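Local coordinates for multisubunit Na+/H+ antiporter, G subunit (Anoxybacillus flavithermus, PDB 6Z16), which probably takes part, as a small membrane subunit of a multisubunit antiporter, in exchanging sodium ions for protons across the membrane, at residues G[34-42]-G[93-104]. Sequence-based numbering, arbitrary orientation.
Sequences LPDVYTRSH and SRAAYYANVERW
Tyr38 OH donates a hydrogen bond to the backbone oxygen Val101 O at 3.0 Å. It arrives nearly along the C=O axis, with a C=O...donor angle of 164°. The tyrosine CG lies beside the backbone N (chi1 -52°), and the ring reaches the end of helix 72-98 and the chain that follows it. Ser93 O sits at the ring edge, 3.8 Å from Tyr38 CE1. Tyr38 OH also lies at the edge of the Tyr97 ring, 3.6 Å from Tyr97 CD1.

Apolar packing is split between two places. Pro35 CG lies over one face of the Trp104 indole, a CH-pi contact 3.6 Å from the centroid of the five-membered ring, although Trp104 is poorly ordered. Between the helices, Val37 CG1 lies 4.3 Å from Ala96 CB. Val37 CG1 also lies over the centre of one Tyr38 face.

Asp36 and Arg103 form no salt bridge: Asp36 OD1 is 5.8 Å from Arg103 NE. Asp36 OD1 is 3.3 Å from Arg103 CB, so the carboxylate meets the start of the arginine side chain and not its guanidinium. Asp36 OD1 accepts from Val37 N at 2.7 Å, from above the carboxylate plane.

Helix segments 37-42 and 93-98 run antiparallel, and His131 of another antiporter chain meets the Tyr38 ring. The chemistry implies that the chain after helix 72-98 is tied to the start of helix 37-66 by the tyrosine hydrogen bond, with less certain packing at Trp104 and no Asp36-Arg103 ion pair.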
loop_
_atom_site.group_PDB
_atom_site.type_symbol
_atom_site.label_atom_id
_atom_site.label_comp_id
_atom_site.label_asym_id
_atom_site.label_seq_id
_atom_site.Cartn_x
_atom_site.Cartn_y
_atom_site.Cartn_z
ATOM N N LEU G 34 4.172 -51.414 -5.657
ATOM C CA LEU G 34 5.344 -51.149 -6.485
ATOM C C LEU G 34 6.606 -51.729 -5.841
ATOM O O LEU G 34 6.737 -51.713 -4.618
ATOM C CB LEU G 34 5.488 -49.649 -6.717
ATOM C CG LEU G 34 4.391 -49.113 -7.640
ATOM C CD1 LEU G 34 4.437 -47.610 -7.732
ATOM C CD2 LEU G 34 4.513 -49.732 -9.018
ATOM N N PRO G 35 7.546 -52.253 -6.637
ATOM C CA PRO G 35 8.578 -53.147 -6.091
ATOM C C PRO G 35 9.830 -52.499 -5.523
ATOM O O PRO G 35 10.583 -53.183 -4.819
ATOM C CB PRO G 35 8.957 -53.991 -7.314
ATOM C CG PRO G 35 8.766 -53.072 -8.443
ATOM C CD PRO G 35 7.578 -52.234 -8.111
ATOM N N ASP G 36 10.082 -51.229 -5.803
ATOM C CA ASP G 36 11.341 -50.586 -5.468
ATOM C C ASP G 36 11.039 -49.391 -4.577
ATOM O O ASP G 36 9.895 -48.943 -4.494
ATOM C CB ASP G 36 12.064 -50.158 -6.750
ATOM C CG ASP G 36 13.525 -49.882 -6.543
ATOM O OD1 ASP G 36 14.004 -49.987 -5.397
ATOM O OD2 ASP G 36 14.194 -49.564 -7.546
ATOM N N VAL G 37 12.066 -48.877 -3.897
ATOM C CA VAL G 37 11.874 -47.678 -3.084
ATOM C C VAL G 37 11.599 -46.457 -3.966
ATOM O O VAL G 37 10.813 -45.573 -3.596
ATOM C CB VAL G 37 13.088 -47.481 -2.147
ATOM C CG1 VAL G 37 14.390 -47.352 -2.927
ATOM C CG2 VAL G 37 12.898 -46.279 -1.232
ATOM N N TYR G 38 12.156 -46.430 -5.178
ATOM C CA TYR G 38 12.065 -45.242 -6.015
ATOM C C TYR G 38 10.716 -45.150 -6.717
ATOM O O TYR G 38 10.161 -44.054 -6.866
ATOM C CB TYR G 38 13.195 -45.263 -7.032
ATOM C CG TYR G 38 14.542 -45.470 -6.407
ATOM C CD1 TYR G 38 15.184 -44.446 -5.735
ATOM C CD2 TYR G 38 15.182 -46.694 -6.503
ATOM C CE1 TYR G 38 16.426 -44.641 -5.166
ATOM C CE2 TYR G 38 16.422 -46.896 -5.942
ATOM C CZ TYR G 38 17.039 -45.867 -5.275
ATOM O OH TYR G 38 18.271 -46.069 -4.715
ATOM N N THR G 39 10.175 -46.291 -7.147
ATOM C CA THR G 39 8.839 -46.319 -7.727
ATOM C C THR G 39 7.786 -45.935 -6.698
ATOM O O THR G 39 6.819 -45.222 -7.009
ATOM C CB THR G 39 8.564 -47.708 -8.285
ATOM O OG1 THR G 39 8.615 -48.651 -7.213
ATOM C CG2 THR G 39 9.624 -48.080 -9.295
ATOM N N ARG G 40 7.969 -46.389 -5.457
ATOM C CA ARG G 40 7.100 -45.963 -4.371
ATOM C C ARG G 40 7.263 -44.481 -4.082
ATOM O O ARG G 40 6.287 -43.827 -3.709
ATOM C CB ARG G 40 7.390 -46.790 -3.124
ATOM C CG ARG G 40 6.987 -48.236 -3.258
ATOM C CD ARG G 40 7.579 -49.069 -2.144
ATOM N NE ARG G 40 7.398 -50.493 -2.405
ATOM C CZ ARG G 40 8.057 -51.453 -1.771
ATOM N NH1 ARG G 40 8.961 -51.145 -0.862
ATOM N NH2 ARG G 40 7.830 -52.724 -2.075
ATOM N N SER G 41 8.471 -43.935 -4.267
ATOM C CA SER G 41 8.678 -42.498 -4.105
ATOM C C SER G 41 7.870 -41.705 -5.126
ATOM O O SER G 41 7.184 -40.741 -4.759
ATOM C CB SER G 41 10.162 -42.167 -4.223
ATOM O OG SER G 41 10.916 -42.818 -3.220
ATOM N N HIS G 42 7.937 -42.119 -6.405
ATOM C CA HIS G 42 7.074 -41.603 -7.476
ATOM C C HIS G 42 5.610 -41.567 -7.065
ATOM O O HIS G 42 4.986 -40.490 -6.998
ATOM C CB HIS G 42 7.180 -42.474 -8.733
ATOM C CG HIS G 42 8.435 -42.301 -9.523
ATOM N ND1 HIS G 42 8.654 -41.213 -10.334
ATOM C CD2 HIS G 42 9.503 -43.114 -9.690
ATOM C CE1 HIS G 42 9.819 -41.344 -10.939
ATOM N NE2 HIS G 42 10.359 -42.487 -10.558
ATOM N N SER G 93 14.924 -40.281 -1.315
ATOM C CA SER G 93 15.451 -41.067 -2.423
ATOM C C SER G 93 16.961 -40.911 -2.560
ATOM O O SER G 93 17.656 -41.883 -2.871
ATOM C CB SER G 93 14.747 -40.679 -3.716
ATOM O OG SER G 93 13.374 -41.013 -3.651
ATOM N N ARG G 94 17.496 -39.712 -2.303
ATOM C CA ARG G 94 18.950 -39.566 -2.310
ATOM C C ARG G 94 19.576 -40.293 -1.127
ATOM O O ARG G 94 20.662 -40.881 -1.253
ATOM C CB ARG G 94 19.360 -38.093 -2.297
ATOM C CG ARG G 94 20.851 -37.930 -2.571
ATOM C CD ARG G 94 21.372 -36.500 -2.592
ATOM N NE ARG G 94 21.382 -35.877 -1.275
ATOM C CZ ARG G 94 20.722 -34.768 -0.974
ATOM N NH1 ARG G 94 20.018 -34.146 -1.905
ATOM N NH2 ARG G 94 20.783 -34.267 0.250
ATOM N N ALA G 95 18.895 -40.288 0.025
ATOM C CA ALA G 95 19.397 -41.004 1.191
ATOM C C ALA G 95 19.374 -42.508 0.976
ATOM O O ALA G 95 20.251 -43.219 1.478
ATOM C CB ALA G 95 18.576 -40.631 2.422
ATOM N N ALA G 96 18.397 -43.004 0.222
ATOM C CA ALA G 96 18.357 -44.422 -0.100
ATOM C C ALA G 96 19.395 -44.785 -1.148
ATOM O O ALA G 96 19.982 -45.866 -1.083
ATOM C CB ALA G 96 16.963 -44.819 -0.578
ATOM N N TYR G 97 19.634 -43.902 -2.120
ATOM C CA TYR G 97 20.608 -44.208 -3.162
ATOM C C TYR G 97 22.028 -44.194 -2.621
ATOM O O TYR G 97 22.854 -45.013 -3.029
ATOM C CB TYR G 97 20.486 -43.226 -4.322
ATOM C CG TYR G 97 21.400 -43.554 -5.476
ATOM C CD1 TYR G 97 21.089 -44.576 -6.358
ATOM C CD2 TYR G 97 22.577 -42.853 -5.679
ATOM C CE1 TYR G 97 21.921 -44.887 -7.415
ATOM C CE2 TYR G 97 23.419 -43.156 -6.735
ATOM C CZ TYR G 97 23.084 -44.175 -7.598
ATOM O OH TYR G 97 23.906 -44.487 -8.652
ATOM N N TYR G 98 22.334 -43.273 -1.713
ATOM C CA TYR G 98 23.675 -43.222 -1.146
ATOM C C TYR G 98 23.958 -44.338 -0.150
ATOM O O TYR G 98 25.125 -44.554 0.190
ATOM C CB TYR G 98 23.912 -41.869 -0.485
ATOM C CG TYR G 98 24.302 -40.766 -1.441
ATOM C CD1 TYR G 98 24.837 -41.061 -2.687
ATOM C CD2 TYR G 98 24.149 -39.431 -1.090
ATOM C CE1 TYR G 98 25.204 -40.061 -3.560
ATOM C CE2 TYR G 98 24.510 -38.417 -1.955
ATOM C CZ TYR G 98 25.041 -38.738 -3.186
ATOM O OH TYR G 98 25.401 -37.727 -4.049
ATOM N N ALA G 99 22.935 -45.058 0.308
ATOM C CA ALA G 99 23.110 -46.191 1.204
ATOM C C ALA G 99 23.426 -47.490 0.468
ATOM O O ALA G 99 23.332 -48.560 1.079
ATOM C CB ALA G 99 21.861 -46.375 2.067
ATOM N N ASN G 100 23.808 -47.404 -0.816
ATOM C CA ASN G 100 24.047 -48.547 -1.710
ATOM C C ASN G 100 22.852 -49.492 -1.755
ATOM O O ASN G 100 23.000 -50.714 -1.809
ATOM C CB ASN G 100 25.326 -49.300 -1.337
ATOM C CG ASN G 100 26.580 -48.539 -1.716
ATOM O OD1 ASN G 100 26.660 -47.954 -2.796
ATOM N ND2 ASN G 100 27.569 -48.545 -0.830
ATOM N N VAL G 101 21.655 -48.917 -1.735
ATOM C CA VAL G 101 20.408 -49.668 -1.757
ATOM C C VAL G 101 19.854 -49.601 -3.169
ATOM O O VAL G 101 19.608 -48.510 -3.696
ATOM C CB VAL G 101 19.397 -49.119 -0.742
ATOM C CG1 VAL G 101 18.052 -49.799 -0.900
ATOM C CG2 VAL G 101 19.924 -49.295 0.664
ATOM N N GLU G 102 19.669 -50.764 -3.789
ATOM C CA GLU G 102 19.035 -50.833 -5.096
ATOM C C GLU G 102 18.217 -52.110 -5.166
ATOM O O GLU G 102 18.629 -53.149 -4.640
ATOM C CB GLU G 102 20.061 -50.767 -6.236
ATOM C CG GLU G 102 21.068 -51.903 -6.299
ATOM C CD GLU G 102 22.030 -51.737 -7.448
ATOM O OE1 GLU G 102 21.932 -50.708 -8.145
ATOM O OE2 GLU G 102 22.871 -52.635 -7.663
ATOM N N ARG G 103 17.026 -52.018 -5.760
ATOM C CA ARG G 103 16.111 -53.151 -5.795
ATOM C C ARG G 103 15.440 -53.253 -7.159
ATOM O O ARG G 103 15.338 -52.278 -7.909
ATOM C CB ARG G 103 15.041 -53.075 -4.681
ATOM C CG ARG G 103 15.628 -53.262 -3.291
ATOM C CD ARG G 103 14.668 -53.290 -2.130
ATOM N NE ARG G 103 15.467 -53.278 -0.906
ATOM C CZ ARG G 103 15.987 -54.359 -0.332
ATOM N NH1 ARG G 103 16.723 -54.234 0.764
ATOM N NH2 ARG G 103 15.782 -55.565 -0.850
ATOM N N TRP G 104 14.993 -54.476 -7.450
ATOM C CA TRP G 104 14.164 -54.851 -8.596
ATOM C C TRP G 104 14.866 -54.572 -9.932
ATOM O O TRP G 104 14.453 -53.720 -10.722
ATOM C CB TRP G 104 12.792 -54.170 -8.531
ATOM C CG TRP G 104 11.821 -54.754 -9.502
ATOM C CD1 TRP G 104 11.317 -56.020 -9.489
ATOM C CD2 TRP G 104 11.260 -54.112 -10.646
ATOM N NE1 TRP G 104 10.465 -56.201 -10.545
ATOM C CE2 TRP G 104 10.410 -55.041 -11.271
ATOM C CE3 TRP G 104 11.378 -52.833 -11.192
ATOM C CZ2 TRP G 104 9.692 -54.739 -12.420
ATOM C CZ3 TRP G 104 10.666 -52.535 -12.330
ATOM C CH2 TRP G 104 9.833 -53.483 -12.933
#